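Local atomic coordinates of cellulosomal-scaffolding protein A (Clostridium thermocellum, PDB entry 4B9F), a protein that serves as a scaffolding subunit of the cellulosome, and whose family 3a carbohydrate-binding module, the part described here, probably attaches the complex to cellulose. Residues L39-T44 with Y121-D126; K49-W54 with G111-N116; G76-M81 with T90-S95. All blocks are in the same frame, centred on the assembly; numbering follows the deposited sequence. Where two conformers were deposited one is given.

Contact 1: L39-T44 with Y121-D126; sequences LRYYYT and YTQSND. With CA (calcium ion), chain C.
Residues 39-44 and 121-126 meet in a buried calcium site, where the end of strand 37-43 runs up against the turn after strand 121-122. Thr44 binds the calcium ion twice, through its carbonyl O and through OG1, each at 2.5 Å. Its first torsion (chi1 47°) sets OG1 between the backbone N and the carbonyl carbon, where it can chelate together with the carbonyl O. Across the contact Thr122 O, Asn125 OD1 and Asp126 OD1 each bind calcium at 2.4 Å. A water and Asp46 complete the shell. Gln123 to Asp126 form a type I beta turn, which brings Asn125 and Asp126 together at the metal. The site joins one sheet of the beta sandwich to the segment that follows the other. Thr44 N hydrogen-bonds Asp126 OD1 at 3.0 Å, almost straight but from above the carboxylate plane. Thr44 OG1 donates to Asn125 O at 2.8 Å, from above the carbonyl plane. Asp126 OD2 accepts from the calcium-bound water and from a second water that donates to Gln123 OE1 and accepts from Tyr41 OH. Tyr41 OH also hydrogen-bonds Asn8, and Gln123 NE2 bonds Ser12 O. Tyr43 CB packs on Asp126 CG at 3.4 Å.

Contact 2: K49-W54 with G111-N116; sequences KDQTFW and GRFAKN
Trp54 CG lies anti to its carbonyl carbon (chi1 -48°), while Arg112 turns back at its third torsion (chi3 57°). Together these lay the guanidinium close to the indole, with the planes 17° apart. Trp54 CE3 sits over one face of the guanidinium, 3.4 Å from Arg112 NH1. The NE of Arg112 is held by a salt bridge to Asp56, which helps to fix the group there. Thr52 CG2 lies against a face of the same indole. On this side of the sheet Thr52 OG1 donates to Asn116 OD1 at 2.7 Å, and a water joins Thr52 OG1 to Asn116 ND2. The strands pair antiparallel. Thr52 with Ala114 and Trp54 with Arg112 are the hydrogen-bonded pairs; the bond from Arg112 N to Trp54 O is weak. Beyond the strand end, Asn116 N bonds Asp50 O at 2.8 Å. Phe53, Phe113, Gln51 and Lys115 point to the other side. The Gln51 and Lys115 chains run side by side, with their CG atoms 4.0 Å apart. Lys49 NZ and Lys115 NZ share a water; Lys49 also forms a salt bridge with Asp117, and Lys115 NZ is hydrogen-bonded to Val45 O, Gly47 O and Asn120 O. Strands 51-61 and 106-115 are neighbours in the six-stranded antiparallel sheet, with 67-69 beyond the first and 20-26 beyond the second. Phe53 and Phe113 face strands 74-85 and 88-96 of the beta sandwich's other sheet.

Contact 3: G76-M81 with T90-S95; sequences GTFVKM and TYLEIS
Glu93 O is gripped by two donors, Thr77 N at 3.0 Å and a water at 2.7 Å. The same water donates to Glu93 OE1 and accepts from Ser95 OG and, in one of two conformers of Thr77, from its OG1. Glu93 N returns a nearly straight bond to Thr77 O at 2.8 Å. Val79 and Tyr91 make the next hydrogen-bonded pair, again with two backbone bonds. Phe78 with Leu92 lies between them as a non-hydrogen-bonded pair; Gly76 with Ile94 and Lys80 with Thr90 are of the same kind at the two outer positions. These are the two arms of a beta hairpin, strands 74-85 and 88-96, at one margin of the five-stranded antiparallel sheet of the beta sandwich. Strand 74-85 is outermost, while strand 88-96 is also bonded to strand 37-43. The two faces of the hairpin differ. On the face that carries Val79 and Tyr91, Val79 CB lies over one face of the Tyr91 ring, toward its rim. It is 3.7 Å from the ring centroid and 17° off the normal, a CH-pi contact. Tyr91 CG is placed between its backbone N and carbonyl carbon (chi1 59°), and the ring reaches across to the valine. Val79 CG1 touches Tyr91 OH at 3.5 Å. Met81 CG comes to the edge of the same ring, 4.2 Å from Tyr91 CD2. The opposite face looks into the sandwich. There Leu92 CD1 sits over one face of the Phe78 ring, 4.0 Å from Phe78 CE1. Phe113 of the other sheet meets Phe78 edge-to-face, and Phe53 packs on both Phe78 and Leu92.

From the N terminus, the chain first passes through 39-44, then 49-54, then 76-81. It turns back to 90-95, which closes the short hairpin loop of contact 3. It next reaches 111-116, closing contact 2 around contact 3. Last comes 121-126, which closes contact 1 around both. The three loops nest and none cross. Contact 3 belongs to the five-stranded sheet and contact 2 to the six-stranded one. Their facing side chains form part of the core between the sheets. Contact 1 runs from strand 37-43, in the same sheet as contact 3, to the chain beyond strand 106-115 of contact 2. Gln51 OE1 of contact 2 probably hydrogen-bonds Tyr43 OH and Tyr121 OH, one from each segment of contact 1.

Contact 1: L39-T44 with Y121-D126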
loop_
_atom_site.group_PDB
_atom_site.type_symbol
_atom_site.label_atom_id
_atom_site.label_comp_id
_atom_site.label_asym_id
_atom_site.label_seq_id
_atom_site.Cartn_x
_atom_site.Cartn_y
_atom_site.Cartn_z
ATOM N N LEU A 39 -1.480 5.352 -2.430
ATOM C CA LEU A 39 -0.382 4.412 -2.586
ATOM C C LEU A 39 -0.823 3.327 -3.553
ATOM O O LEU A 39 -1.983 2.892 -3.511
ATOM C CB LEU A 39 -0.045 3.772 -1.233
ATOM C CG LEU A 39 0.215 4.752 -0.086
ATOM C CD1 LEU A 39 0.336 4.004 1.249
ATOM C CD2 LEU A 39 1.458 5.567 -0.336
ATOM N N ARG A 40 0.086 2.865 -4.409
ATOM C CA ARG A 40 -0.274 1.831 -5.372
ATOM C C ARG A 40 0.599 0.600 -5.226
ATOM O O ARG A 40 1.831 0.700 -5.121
ATOM C CB ARG A 40 -0.174 2.352 -6.812
ATOM C CG ARG A 40 -1.082 3.497 -7.111
ATOM C CD ARG A 40 -1.027 3.909 -8.570
ATOM N NE ARG A 40 -1.826 5.110 -8.757
ATOM C CZ ARG A 40 -1.900 5.798 -9.889
ATOM N NH1 ARG A 40 -1.242 5.389 -10.968
ATOM N NH2 ARG A 40 -2.647 6.893 -9.941
ATOM N N TYR A 41 -0.067 -0.559 -5.217
ATOM C CA TYR A 41 0.574 -1.863 -5.219
ATOM C C TYR A 41 0.152 -2.593 -6.499
ATOM O O TYR A 41 -1.020 -2.925 -6.664
ATOM C CB TYR A 41 0.160 -2.661 -3.971
ATOM C CG TYR A 41 0.798 -4.029 -3.934
ATOM C CD1 TYR A 41 2.077 -4.202 -3.418
ATOM C CD2 TYR A 41 0.144 -5.151 -4.450
ATOM C CE1 TYR A 41 2.687 -5.444 -3.406
ATOM C CE2 TYR A 41 0.748 -6.398 -4.440
ATOM C CZ TYR A 41 2.020 -6.534 -3.914
ATOM O OH TYR A 41 2.658 -7.746 -3.894
ATOM N N TYR A 42 1.112 -2.829 -7.394
ATOM C CA TYR A 42 0.826 -3.378 -8.714
ATOM C C TYR A 42 1.026 -4.882 -8.758
ATOM O O TYR A 42 2.015 -5.410 -8.236
ATOM C CB TYR A 42 1.753 -2.753 -9.753
ATOM C CG TYR A 42 1.776 -1.249 -9.790
ATOM C CD1 TYR A 42 0.856 -0.541 -10.561
ATOM C CD2 TYR A 42 2.765 -0.531 -9.117
ATOM C CE1 TYR A 42 0.903 0.844 -10.639
ATOM C CE2 TYR A 42 2.816 0.861 -9.183
ATOM C CZ TYR A 42 1.883 1.535 -9.950
ATOM O OH TYR A 42 1.953 2.907 -10.037
ATOM N N TYR A 43 0.116 -5.578 -9.425
ATOM C CA TYR A 43 0.180 -7.026 -9.479
ATOM C C TYR A 43 -0.634 -7.562 -10.647
ATOM O O TYR A 43 -1.283 -6.801 -11.366
ATOM C CB TYR A 43 -0.325 -7.616 -8.147
ATOM C CG TYR A 43 -1.799 -7.368 -7.864
ATOM C CD1 TYR A 43 -2.249 -6.127 -7.417
ATOM C CD2 TYR A 43 -2.737 -8.380 -8.040
ATOM C CE1 TYR A 43 -3.602 -5.895 -7.162
ATOM C CE2 TYR A 43 -4.087 -8.161 -7.792
ATOM C CZ TYR A 43 -4.514 -6.919 -7.347
ATOM O OH TYR A 43 -5.845 -6.690 -7.085
ATOM N N THR A 44 -0.572 -8.874 -10.844
ATOM C CA THR A 44 -1.416 -9.541 -11.822
ATOM C C THR A 44 -2.467 -10.350 -11.076
ATOM O O THR A 44 -2.144 -11.146 -10.193
ATOM C CB THR A 44 -0.605 -10.474 -12.738
ATOM O OG1 THR A 44 0.268 -11.285 -11.939
ATOM C CG2 THR A 44 0.221 -9.671 -13.724
ATOM N N TYR A 121 -3.922 -16.514 -5.810
ATOM C CA TYR A 121 -3.030 -15.649 -6.557
ATOM C C TYR A 121 -1.664 -16.320 -6.667
ATOM O O TYR A 121 -1.309 -17.194 -5.857
ATOM C CB TYR A 121 -2.768 -14.365 -5.785
ATOM C CG TYR A 121 -3.918 -13.426 -5.554
ATOM C CD1 TYR A 121 -4.359 -12.560 -6.557
ATOM C CD2 TYR A 121 -4.520 -13.344 -4.302
ATOM C CE1 TYR A 121 -5.392 -11.654 -6.319
ATOM C CE2 TYR A 121 -5.548 -12.459 -4.058
ATOM C CZ TYR A 121 -5.979 -11.608 -5.064
ATOM O OH TYR A 121 -6.989 -10.714 -4.799
ATOM N N THR A 122 -0.886 -15.854 -7.637
ATOM C CA THR A 122 0.517 -16.203 -7.788
ATOM C C THR A 122 1.309 -14.918 -7.603
ATOM O O THR A 122 1.051 -13.938 -8.305
ATOM C CB THR A 122 0.774 -16.737 -9.204
ATOM O OG1 THR A 122 0.089 -17.986 -9.364
ATOM C CG2 THR A 122 2.266 -16.916 -9.461
ATOM N N GLN A 123 2.257 -14.897 -6.669
ATOM C CA GLN A 123 2.957 -13.647 -6.377
ATOM C C GLN A 123 4.207 -13.412 -7.220
ATOM O O GLN A 123 4.699 -12.293 -7.290
ATOM C CB GLN A 123 3.276 -13.535 -4.885
ATOM C CG GLN A 123 2.041 -13.657 -4.003
ATOM C CD GLN A 123 2.251 -13.039 -2.643
ATOM O OE1 GLN A 123 2.027 -11.841 -2.451
ATOM N NE2 GLN A 123 2.682 -13.847 -1.686
ATOM N N SER A 124 4.699 -14.460 -7.874
ATOM C CA SER A 124 5.956 -14.375 -8.613
ATOM C C SER A 124 5.839 -13.514 -9.864
ATOM O O SER A 124 6.848 -13.135 -10.445
ATOM C CB SER A 124 6.447 -15.766 -9.010
ATOM O OG SER A 124 5.567 -16.352 -9.953
ATOM N N ASN A 125 4.614 -13.230 -10.296
ATOM C CA ASN A 125 4.385 -12.393 -11.474
ATOM C C ASN A 125 3.716 -11.067 -11.104
ATOM O O ASN A 125 2.926 -10.523 -11.880
ATOM C CB ASN A 125 3.580 -13.158 -12.544
ATOM C CG ASN A 125 2.226 -13.616 -12.041
ATOM O OD1 ASN A 125 1.872 -13.370 -10.890
ATOM N ND2 ASN A 125 1.453 -14.265 -12.907
ATOM N N ASP A 126 4.052 -10.555 -9.922
ATOM C CA ASP A 126 3.513 -9.281 -9.421
ATOM C C ASP A 126 4.622 -8.244 -9.289
ATOM O O ASP A 126 5.540 -8.409 -8.473
ATOM C CB ASP A 126 2.858 -9.463 -8.045
ATOM C CG ASP A 126 1.651 -10.372 -8.077
ATOM O OD1 ASP A 126 1.128 -10.632 -9.177
ATOM O OD2 ASP A 126 1.217 -10.809 -6.989
HETATM CA CA CA C . -0.157 -12.559 -9.848
HETATM O O HOH W 1 1.621 -9.967 -4.492
HETATM O O HOH W 2 -1.071 -12.043 -7.584
#

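Contact 2: K49-W54 with G111-N116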
loop_
_atom_site.group_PDB
_atom_site.type_symbol
_atom_site.label_atom_id
_atom_site.label_comp_id
_atom_site.label_asym_id
_atom_site.label_seq_id
_atom_site.Cartn_x
_atom_site.Cartn_y
_atom_site.Cartn_z
ATOM N N LYS A 49 -11.571 -11.636 -10.720
ATOM C CA LYS A 49 -12.664 -11.897 -9.787
ATOM C C LYS A 49 -12.854 -10.626 -8.977
ATOM O O LYS A 49 -11.919 -9.825 -8.853
ATOM C CB LYS A 49 -12.294 -13.019 -8.806
ATOM C CG LYS A 49 -12.018 -14.374 -9.414
ATOM C CD LYS A 49 -13.308 -15.089 -9.780
ATOM C CE LYS A 49 -13.020 -16.482 -10.331
ATOM N NZ LYS A 49 -12.142 -17.290 -9.429
ATOM N N ASP A 50 -14.035 -10.453 -8.391
ATOM C CA ASP A 50 -14.231 -9.376 -7.433
ATOM C C ASP A 50 -13.244 -9.550 -6.288
ATOM O O ASP A 50 -12.982 -10.668 -5.850
ATOM C CB ASP A 50 -15.652 -9.379 -6.866
ATOM C CG ASP A 50 -16.712 -9.052 -7.907
ATOM O OD1 ASP A 50 -16.364 -8.583 -9.012
ATOM O OD2 ASP A 50 -17.907 -9.261 -7.607
ATOM N N GLN A 51 -12.715 -8.433 -5.806
ATOM C CA GLN A 51 -11.742 -8.432 -4.727
ATOM C C GLN A 51 -12.160 -7.461 -3.641
ATOM O O GLN A 51 -12.926 -6.534 -3.894
ATOM C CB GLN A 51 -10.358 -8.049 -5.261
ATOM C CG GLN A 51 -9.775 -9.078 -6.215
ATOM C CD GLN A 51 -8.596 -8.550 -6.990
ATOM O OE1 GLN A 51 -7.443 -8.843 -6.670
ATOM N NE2 GLN A 51 -8.880 -7.766 -8.024
ATOM N N THR A 52 -11.646 -7.677 -2.432
ATOM C CA THR A 52 -11.922 -6.782 -1.307
ATOM C C THR A 52 -10.635 -6.529 -0.536
ATOM O O THR A 52 -9.797 -7.424 -0.396
ATOM C CB THR A 52 -12.976 -7.387 -0.350
ATOM O OG1 THR A 52 -14.120 -7.795 -1.102
ATOM C CG2 THR A 52 -13.427 -6.374 0.698
ATOM N N PHE A 53 -10.489 -5.296 -0.066
ATOM C CA PHE A 53 -9.363 -4.861 0.761
ATOM C C PHE A 53 -9.799 -4.573 2.186
ATOM O O PHE A 53 -10.849 -3.959 2.421
ATOM C CB PHE A 53 -8.763 -3.564 0.172
ATOM C CG PHE A 53 -7.783 -2.869 1.098
ATOM C CD1 PHE A 53 -6.437 -3.198 1.072
ATOM C CD2 PHE A 53 -8.208 -1.902 2.007
ATOM C CE1 PHE A 53 -5.536 -2.580 1.928
ATOM C CE2 PHE A 53 -7.314 -1.275 2.867
ATOM C CZ PHE A 53 -5.975 -1.620 2.827
ATOM N N TRP A 54 -8.986 -4.987 3.148
ATOM C CA TRP A 54 -9.164 -4.551 4.524
ATOM C C TRP A 54 -7.810 -4.163 5.076
ATOM O O TRP A 54 -6.800 -4.767 4.727
ATOM C CB TRP A 54 -9.750 -5.669 5.393
ATOM C CG TRP A 54 -10.937 -6.360 4.785
ATOM C CD1 TRP A 54 -12.261 -6.001 4.886
ATOM C CD2 TRP A 54 -10.906 -7.551 3.994
ATOM N NE1 TRP A 54 -13.047 -6.897 4.191
ATOM C CE2 TRP A 54 -12.238 -7.860 3.642
ATOM C CE3 TRP A 54 -9.876 -8.384 3.542
ATOM C CZ2 TRP A 54 -12.562 -8.976 2.860
ATOM C CZ3 TRP A 54 -10.197 -9.479 2.764
ATOM C CH2 TRP A 54 -11.530 -9.768 2.432
ATOM N N GLY A 111 -1.877 -3.855 5.119
ATOM C CA GLY A 111 -2.998 -4.092 4.228
ATOM C C GLY A 111 -3.209 -5.554 3.913
ATOM O O GLY A 111 -2.307 -6.370 4.082
ATOM N N ARG A 112 -4.404 -5.886 3.438
ATOM C CA ARG A 112 -4.717 -7.261 3.105
ATOM C C ARG A 112 -5.812 -7.270 2.057
ATOM O O ARG A 112 -6.775 -6.499 2.148
ATOM C CB ARG A 112 -5.191 -8.007 4.354
ATOM C CG ARG A 112 -5.480 -9.478 4.131
ATOM C CD ARG A 112 -5.578 -10.204 5.466
ATOM N NE ARG A 112 -6.588 -9.598 6.318
ATOM C CZ ARG A 112 -7.887 -9.882 6.250
ATOM N NH1 ARG A 112 -8.326 -10.785 5.378
ATOM N NH2 ARG A 112 -8.752 -9.267 7.054
ATOM N N PHE A 113 -5.684 -8.135 1.061
ATOM C CA PHE A 113 -6.776 -8.281 0.101
ATOM C C PHE A 113 -6.915 -9.704 -0.410
ATOM O O PHE A 113 -5.965 -10.494 -0.368
ATOM C CB PHE A 113 -6.737 -7.229 -1.021
ATOM C CG PHE A 113 -5.566 -7.331 -1.960
ATOM C CD1 PHE A 113 -5.647 -8.118 -3.102
ATOM C CD2 PHE A 113 -4.420 -6.566 -1.762
ATOM C CE1 PHE A 113 -4.603 -8.159 -4.021
ATOM C CE2 PHE A 113 -3.370 -6.613 -2.670
ATOM C CZ PHE A 113 -3.460 -7.415 -3.795
ATOM N N ALA A 114 -8.117 -10.022 -0.881
ATOM C CA ALA A 114 -8.424 -11.353 -1.363
ATOM C C ALA A 114 -9.513 -11.282 -2.408
ATOM O O ALA A 114 -10.266 -10.302 -2.482
ATOM C CB ALA A 114 -8.899 -12.222 -0.210
ATOM N N LYS A 115 -9.605 -12.335 -3.204
ATOM C CA LYS A 115 -10.732 -12.500 -4.110
ATOM C C LYS A 115 -11.949 -12.930 -3.302
ATOM O O LYS A 115 -11.816 -13.611 -2.281
ATOM C CB LYS A 115 -10.409 -13.539 -5.171
ATOM C CG LYS A 115 -9.297 -13.089 -6.104
ATOM C CD LYS A 115 -8.838 -14.223 -6.982
ATOM C CE LYS A 115 -7.824 -13.734 -7.976
ATOM N NZ LYS A 115 -7.318 -14.801 -8.878
ATOM N N ASN A 116 -13.134 -12.538 -3.745
ATOM C CA ASN A 116 -14.315 -12.811 -2.938
ATOM C C ASN A 116 -14.639 -14.301 -2.833
ATOM O O ASN A 116 -15.353 -14.719 -1.919
ATOM C CB ASN A 116 -15.506 -11.971 -3.415
ATOM C CG ASN A 116 -15.315 -10.470 -3.141
ATOM O OD1 ASN A 116 -14.275 -10.047 -2.616
ATOM N ND2 ASN A 116 -16.303 -9.660 -3.514
HETATM O O HOH W 3 -9.137 -16.668 -9.647
HETATM O O HOH W 4 -15.921 -6.550 -2.894
#

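Contact 3: G76-M81 with T90-S95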
loop_
_atom_site.group_PDB
_atom_site.type_symbol
_atom_site.label_atom_id
_atom_site.label_comp_id
_atom_site.label_asym_id
_atom_site.label_seq_id
_atom_site.Cartn_x
_atom_site.Cartn_y
_atom_site.Cartn_z
ATOM N N GLY A 76 -9.310 0.880 0.429
ATOM C CA GLY A 76 -8.666 0.229 -0.693
ATOM C C GLY A 76 -9.614 0.054 -1.852
ATOM O O GLY A 76 -10.771 -0.332 -1.674
ATOM N N THR A 77 -9.110 0.346 -3.047
ATOM C CA THR A 77 -9.868 0.202 -4.275
ATOM C C THR A 77 -8.998 -0.517 -5.303
ATOM O O THR A 77 -7.768 -0.421 -5.257
ATOM C CB THR A 77 -10.254 1.587 -4.836
ATOM O OG1 THR A 77 -10.630 2.465 -3.770
ATOM C CG2 THR A 77 -11.407 1.446 -5.796
ATOM N N PHE A 78 -9.625 -1.217 -6.247
ATOM C CA PHE A 78 -8.890 -1.982 -7.243
ATOM C C PHE A 78 -9.045 -1.335 -8.600
ATOM O O PHE A 78 -10.164 -1.050 -9.038
ATOM C CB PHE A 78 -9.352 -3.436 -7.251
ATOM C CG PHE A 78 -9.095 -4.110 -5.958
ATOM C CD1 PHE A 78 -7.878 -4.718 -5.720
ATOM C CD2 PHE A 78 -10.040 -4.086 -4.948
ATOM C CE1 PHE A 78 -7.608 -5.309 -4.495
ATOM C CE2 PHE A 78 -9.778 -4.670 -3.726
ATOM C CZ PHE A 78 -8.561 -5.285 -3.500
ATOM N N VAL A 79 -7.915 -1.075 -9.246
ATOM C CA VAL A 79 -7.917 -0.378 -10.523
ATOM C C VAL A 79 -7.256 -1.233 -11.595
ATOM O O VAL A 79 -6.105 -1.645 -11.449
ATOM C CB VAL A 79 -7.165 0.959 -10.412
ATOM C CG1 VAL A 79 -7.149 1.690 -11.768
ATOM C CG2 VAL A 79 -7.779 1.832 -9.323
ATOM N N LYS A 80 -7.987 -1.500 -12.673
ATOM C CA LYS A 80 -7.424 -2.239 -13.798
ATOM C C LYS A 80 -6.526 -1.342 -14.636
ATOM O O LYS A 80 -6.859 -0.182 -14.910
ATOM C CB LYS A 80 -8.536 -2.787 -14.695
ATOM C CG LYS A 80 -9.460 -3.760 -14.004
ATOM C CD LYS A 80 -10.553 -4.215 -14.956
ATOM C CE LYS A 80 -11.625 -5.020 -14.234
ATOM N NZ LYS A 80 -12.775 -5.307 -15.131
ATOM N N MET A 81 -5.393 -1.884 -15.068
ATOM C CA MET A 81 -4.544 -1.186 -16.026
ATOM C C MET A 81 -4.998 -1.572 -17.418
ATOM O O MET A 81 -5.038 -2.760 -17.754
ATOM C CB MET A 81 -3.085 -1.571 -15.818
ATOM C CG MET A 81 -2.538 -1.124 -14.480
ATOM S SD MET A 81 -0.947 -1.855 -14.081
ATOM C CE MET A 81 0.064 -1.260 -15.447
ATOM N N THR A 90 -3.229 -4.834 -12.667
ATOM C CA THR A 90 -4.114 -4.244 -11.679
ATOM C C THR A 90 -3.252 -3.538 -10.654
ATOM O O THR A 90 -2.107 -3.935 -10.429
ATOM C CB THR A 90 -4.910 -5.368 -10.946
ATOM O OG1 THR A 90 -5.551 -6.216 -11.909
ATOM C CG2 THR A 90 -5.962 -4.797 -9.995
ATOM N N TYR A 91 -3.781 -2.502 -10.020
ATOM C CA TYR A 91 -3.209 -2.098 -8.743
ATOM C C TYR A 91 -4.250 -1.932 -7.667
ATOM O O TYR A 91 -5.399 -1.557 -7.928
ATOM C CB TYR A 91 -2.328 -0.843 -8.846
ATOM C CG TYR A 91 -2.978 0.418 -9.371
ATOM C CD1 TYR A 91 -3.559 1.344 -8.505
ATOM C CD2 TYR A 91 -2.936 0.725 -10.726
ATOM C CE1 TYR A 91 -4.126 2.531 -8.991
ATOM C CE2 TYR A 91 -3.492 1.901 -11.214
ATOM C CZ TYR A 91 -4.078 2.799 -10.347
ATOM O OH TYR A 91 -4.617 3.967 -10.840
ATOM N N LEU A 92 -3.843 -2.264 -6.452
ATOM C CA LEU A 92 -4.561 -1.817 -5.281
ATOM C C LEU A 92 -4.154 -0.376 -5.031
ATOM O O LEU A 92 -2.959 -0.047 -5.003
ATOM C CB LEU A 92 -4.179 -2.674 -4.079
ATOM C CG LEU A 92 -4.559 -2.120 -2.703
ATOM C CD1 LEU A 92 -6.061 -2.231 -2.469
ATOM C CD2 LEU A 92 -3.795 -2.829 -1.591
ATOM N N GLU A 93 -5.144 0.495 -4.890
ATOM C CA GLU A 93 -4.899 1.861 -4.485
ATOM C C GLU A 93 -5.363 2.036 -3.058
ATOM O O GLU A 93 -6.547 1.825 -2.757
ATOM C CB GLU A 93 -5.648 2.839 -5.377
ATOM C CG GLU A 93 -5.317 4.281 -5.043
ATOM C CD GLU A 93 -6.359 5.259 -5.536
ATOM O OE1 GLU A 93 -7.477 5.277 -4.969
ATOM O OE2 GLU A 93 -6.055 6.015 -6.482
ATOM N N ILE A 94 -4.427 2.387 -2.184
ATOM C CA ILE A 94 -4.733 2.670 -0.793
ATOM C C ILE A 94 -4.911 4.175 -0.655
ATOM O O ILE A 94 -4.100 4.956 -1.169
ATOM C CB ILE A 94 -3.625 2.141 0.157
ATOM C CG1 ILE A 94 -3.596 0.606 0.117
ATOM C CG2 ILE A 94 -3.866 2.642 1.578
ATOM C CD1 ILE A 94 -2.449 -0.019 0.896
ATOM N N SER A 95 -5.975 4.569 0.032
ATOM C CA SER A 95 -6.251 5.970 0.312
ATOM C C SER A 95 -6.713 6.128 1.763
ATOM O O SER A 95 -6.851 5.135 2.499
ATOM C CB SER A 95 -7.297 6.523 -0.665
ATOM O OG SER A 95 -8.500 5.780 -0.576
HETATM O O HOH W 5 -8.312 3.923 -2.599
#